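Local atomic coordinates of aerotolerance-related membrane protein (Bacteroides fragilis, PDB entry 4JDU), a protein that binds calcium through a von Willebrand factor type A domain and is a membrane protein linked by name to aerotolerance, its exact role unestablished. Residues A127-S132 with Q179-E184. The protein carries 6 engineered substitutions. Sequence-based numbering, arbitrary orientation. Where two conformers were deposited one is given.
Sequences AAAKSS and QEIAKE. Engineered in segment 127-132: Ala127 (natural residue Glu), Ser131 (natural residue Glu), Ser132 (natural residue Ala).
Glu184, the last residue of helix 175-184, leans on Ala129 and Lys130 of helix 125-134, joining two neighbouring helices of the von Willebrand factor type A domain, a Rossmann-like α/β fold whose central sheet is flanked by helices. The helices run nearly parallel, their local axes 8.1 Å apart and inclined at -19°, a spacing consistent with the small Ala129 at the interface. Ala129 CB points at the other helix and lies 3.4 Å from Ile181 O. On the buried side, Ala129 CB also meets the branch methyl CG2 of Ile181 at 4.0 Å. The side chain of Ile181 also packs against Ile95 of helix 91-99 and Val141 of strand 138-143, in the interior of the domain.

Toward the solvent the contact turns polar. With CG anti to the backbone N (chi1 -174°) and a bend at chi2, the Lys130 chain passes beside the carboxylate of Glu184, and the two side chains cross at a slant. Lys130 CD therefore rests 3.7 Å from Glu184 OE2, whereas the ammonium and carboxylate form only a long salt bridge, 3.9 Å from Lys130 NZ to Glu184 OE2. The main-chain carbonyl of Glu184 accepts a hydrogen bond from Ser133 OG, one residue beyond 127-132, and a second from a water. That water accepts from Lys130 NZ at 2.8 Å, donates to Glu184 O at 2.7 Å, and reaches Glu184 OE2 through a weak bond of 3.4 Å.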
ATOM      1  N   ALA A 127      12.496   9.462  -3.801  1.00 23.51           N
ATOM      2  CA  ALA A 127      13.495   9.927  -2.835  1.00 22.55           C
ATOM      3  C   ALA A 127      13.285   9.273  -1.469  1.00 21.02           C
ATOM      4  O   ALA A 127      14.252   8.923  -0.787  1.00 24.04           O
ATOM      5  CB  ALA A 127      13.445  11.446  -2.713  1.00 25.81           C
ATOM      6  N   ALA A 128      12.030   9.112  -1.068  1.00 20.39           N
ATOM      7  CA  ALA A 128      11.736   8.453   0.196  1.00 16.13           C
ATOM      8  C   ALA A 128      12.178   6.992   0.161  1.00 19.70           C
ATOM      9  O   ALA A 128      12.723   6.481   1.144  1.00 19.11           O
ATOM     10  CB  ALA A 128      10.242   8.555   0.535  1.00 16.00           C
ATOM     11  N   ALA A 129      11.928   6.322  -0.959  1.00 17.52           N
ATOM     12  CA  ALA A 129      12.339   4.931  -1.112  1.00 18.41           C
ATOM     13  C   ALA A 129      13.856   4.800  -1.048  1.00 18.12           C
ATOM     14  O   ALA A 129      14.369   3.879  -0.407  1.00 18.31           O
ATOM     15  CB  ALA A 129      11.797   4.339  -2.419  1.00 18.51           C
ATOM     16  N   LYS A 130      14.560   5.713  -1.717  1.00 17.64           N
ATOM     17  CA  LYS A 130      16.018   5.745  -1.684  1.00 20.18           C
ATOM     18  C   LYS A 130      16.544   5.926  -0.260  1.00 19.82           C
ATOM     19  O   LYS A 130      17.464   5.224   0.162  1.00 22.61           O
ATOM     20  CB  LYS A 130      16.543   6.878  -2.565  1.00 24.88           C
ATOM     21  CG  LYS A 130      18.060   6.895  -2.693  1.00 33.07           C
ATOM     22  CD  LYS A 130      18.543   5.585  -3.294  1.00 40.23           C
ATOM     23  CE  LYS A 130      20.043   5.584  -3.544  1.00 42.56           C
ATOM     24  NZ  LYS A 130      20.454   4.395  -4.342  1.00 48.70           N
ATOM     25  N   SER A 131      15.952   6.861   0.472  1.00 19.28           N
ATOM     26  CA  SER A 131      16.363   7.136   1.847  0.67 19.51           C
ATOM     27  C   SER A 131      16.182   5.892   2.709  1.00 21.82           C
ATOM     28  O   SER A 131      17.072   5.516   3.482  1.00 22.65           O
ATOM     29  CB  SER A 131      15.539   8.284   2.427  0.67 19.23           C
ATOM     30  OG  SER A 131      16.046   8.672   3.691  0.67 20.80           O
ATOM     31  N   SER A 132      15.034   5.255   2.553  1.00 18.17           N
ATOM     32  CA  SER A 132      14.718   4.042   3.292  0.65 18.55           C
ATOM     33  C   SER A 132      15.725   2.928   3.001  1.00 19.86           C
ATOM     34  O   SER A 132      16.315   2.366   3.917  1.00 19.69           O
ATOM     35  CB  SER A 132      13.296   3.587   2.951  0.65 18.21           C
ATOM     36  OG  SER A 132      12.913   2.481   3.745  0.65 18.15           O
ATOM     37  N   GLN A 179       7.162   0.779 -10.204  1.00 17.89           N
ATOM     38  CA  GLN A 179       8.384   0.037 -10.479  1.00 18.38           C
ATOM     39  C   GLN A 179       9.618   0.824 -10.054  1.00 19.78           C
ATOM     40  O   GLN A 179      10.581   0.252  -9.528  1.00 18.88           O
ATOM     41  CB  GLN A 179       8.459  -0.345 -11.957  1.00 19.31           C
ATOM     42  CG  GLN A 179       7.418  -1.399 -12.364  1.00 22.86           C
ATOM     43  CD  GLN A 179       7.322  -1.577 -13.867  1.00 31.10           C
ATOM     44  OE1 GLN A 179       7.590  -0.650 -14.631  1.00 35.27           O
ATOM     45  NE2 GLN A 179       6.926  -2.767 -14.300  1.00 36.92           N
ATOM     46  N   GLU A 180       9.596   2.138 -10.257  1.00 17.55           N
ATOM     47  CA  GLU A 180      10.766   2.935  -9.914  1.00 20.41           C
ATOM     48  C   GLU A 180      10.918   3.009  -8.392  1.00 21.10           C
ATOM     49  O   GLU A 180      12.033   2.961  -7.862  1.00 19.90           O
ATOM     50  CB  GLU A 180      10.679   4.330 -10.535  1.00 21.18           C
ATOM     51  CG  GLU A 180      11.985   5.106 -10.450  1.00 20.98           C
ATOM     52  CD  GLU A 180      11.855   6.540 -10.923  1.00 24.20           C
ATOM     53  OE1 GLU A 180      10.720   6.962 -11.236  1.00 27.82           O
ATOM     54  OE2 GLU A 180      12.889   7.242 -10.963  1.00 26.73           O
ATOM     55  N   ILE A 181       9.798   3.116  -7.695  1.00 17.45           N
ATOM     56  CA  ILE A 181       9.815   3.144  -6.229  1.00 18.56           C
ATOM     57  C   ILE A 181      10.415   1.861  -5.665  1.00 18.25           C
ATOM     58  O   ILE A 181      11.300   1.910  -4.803  1.00 15.38           O
ATOM     59  CB  ILE A 181       8.413   3.391  -5.649  1.00 16.47           C
ATOM     60  CG1 ILE A 181       7.946   4.810  -6.001  1.00 19.62           C
ATOM     61  CG2 ILE A 181       8.404   3.187  -4.131  1.00 18.67           C
ATOM     62  CD1 ILE A 181       6.454   5.045  -5.779  1.00 24.04           C
ATOM     63  N   ALA A 182       9.972   0.716  -6.172  1.00 15.96           N
ATOM     64  CA  ALA A 182      10.506  -0.559  -5.706  1.00 17.55           C
ATOM     65  C   ALA A 182      11.980  -0.702  -6.053  1.00 17.83           C
ATOM     66  O   ALA A 182      12.767  -1.204  -5.238  1.00 18.22           O
ATOM     67  CB  ALA A 182       9.709  -1.721  -6.288  1.00 17.82           C
ATOM     68  N   LYS A 183      12.369  -0.281  -7.258  1.00 16.62           N
ATOM     69  CA  LYS A 183      13.771  -0.348  -7.664  1.00 18.98           C
ATOM     70  C   LYS A 183      14.644   0.452  -6.703  1.00 18.62           C
ATOM     71  O   LYS A 183      15.639  -0.063  -6.171  1.00 20.21           O
ATOM     72  CB  LYS A 183      13.942   0.174  -9.094  1.00 19.45           C
ATOM     73  CG  LYS A 183      15.402   0.435  -9.467  1.00 23.69           C
ATOM     74  CD  LYS A 183      15.502   1.238 -10.760  1.00 29.11           C
ATOM     75  CE  LYS A 183      16.944   1.613 -11.064  1.00 36.67           C
ATOM     76  NZ  LYS A 183      17.029   2.424 -12.311  1.00 39.16           N
ATOM     77  N   GLU A 184      14.269   1.705  -6.464  1.00 18.81           N
ATOM     78  CA  GLU A 184      15.086   2.556  -5.613  1.00 19.01           C
ATOM     79  C   GLU A 184      14.999   2.124  -4.158  1.00 21.13           C
ATOM     80  O   GLU A 184      15.889   2.435  -3.371  1.00 21.76           O
ATOM     81  CB  GLU A 184      14.697   4.028  -5.776  1.00 18.24           C
ATOM     82  CG  GLU A 184      14.996   4.594  -7.166  1.00 23.23           C
ATOM     83  CD  GLU A 184      16.463   4.544  -7.559  1.00 29.10           C
ATOM     84  OE1 GLU A 184      16.738   4.578  -8.779  1.00 38.02           O
ATOM     85  OE2 GLU A 184      17.341   4.492  -6.669  1.00 33.23           O
TER
HETATM   86  O   HOH W   1      18.447   2.519  -4.170  1.00 43.67           O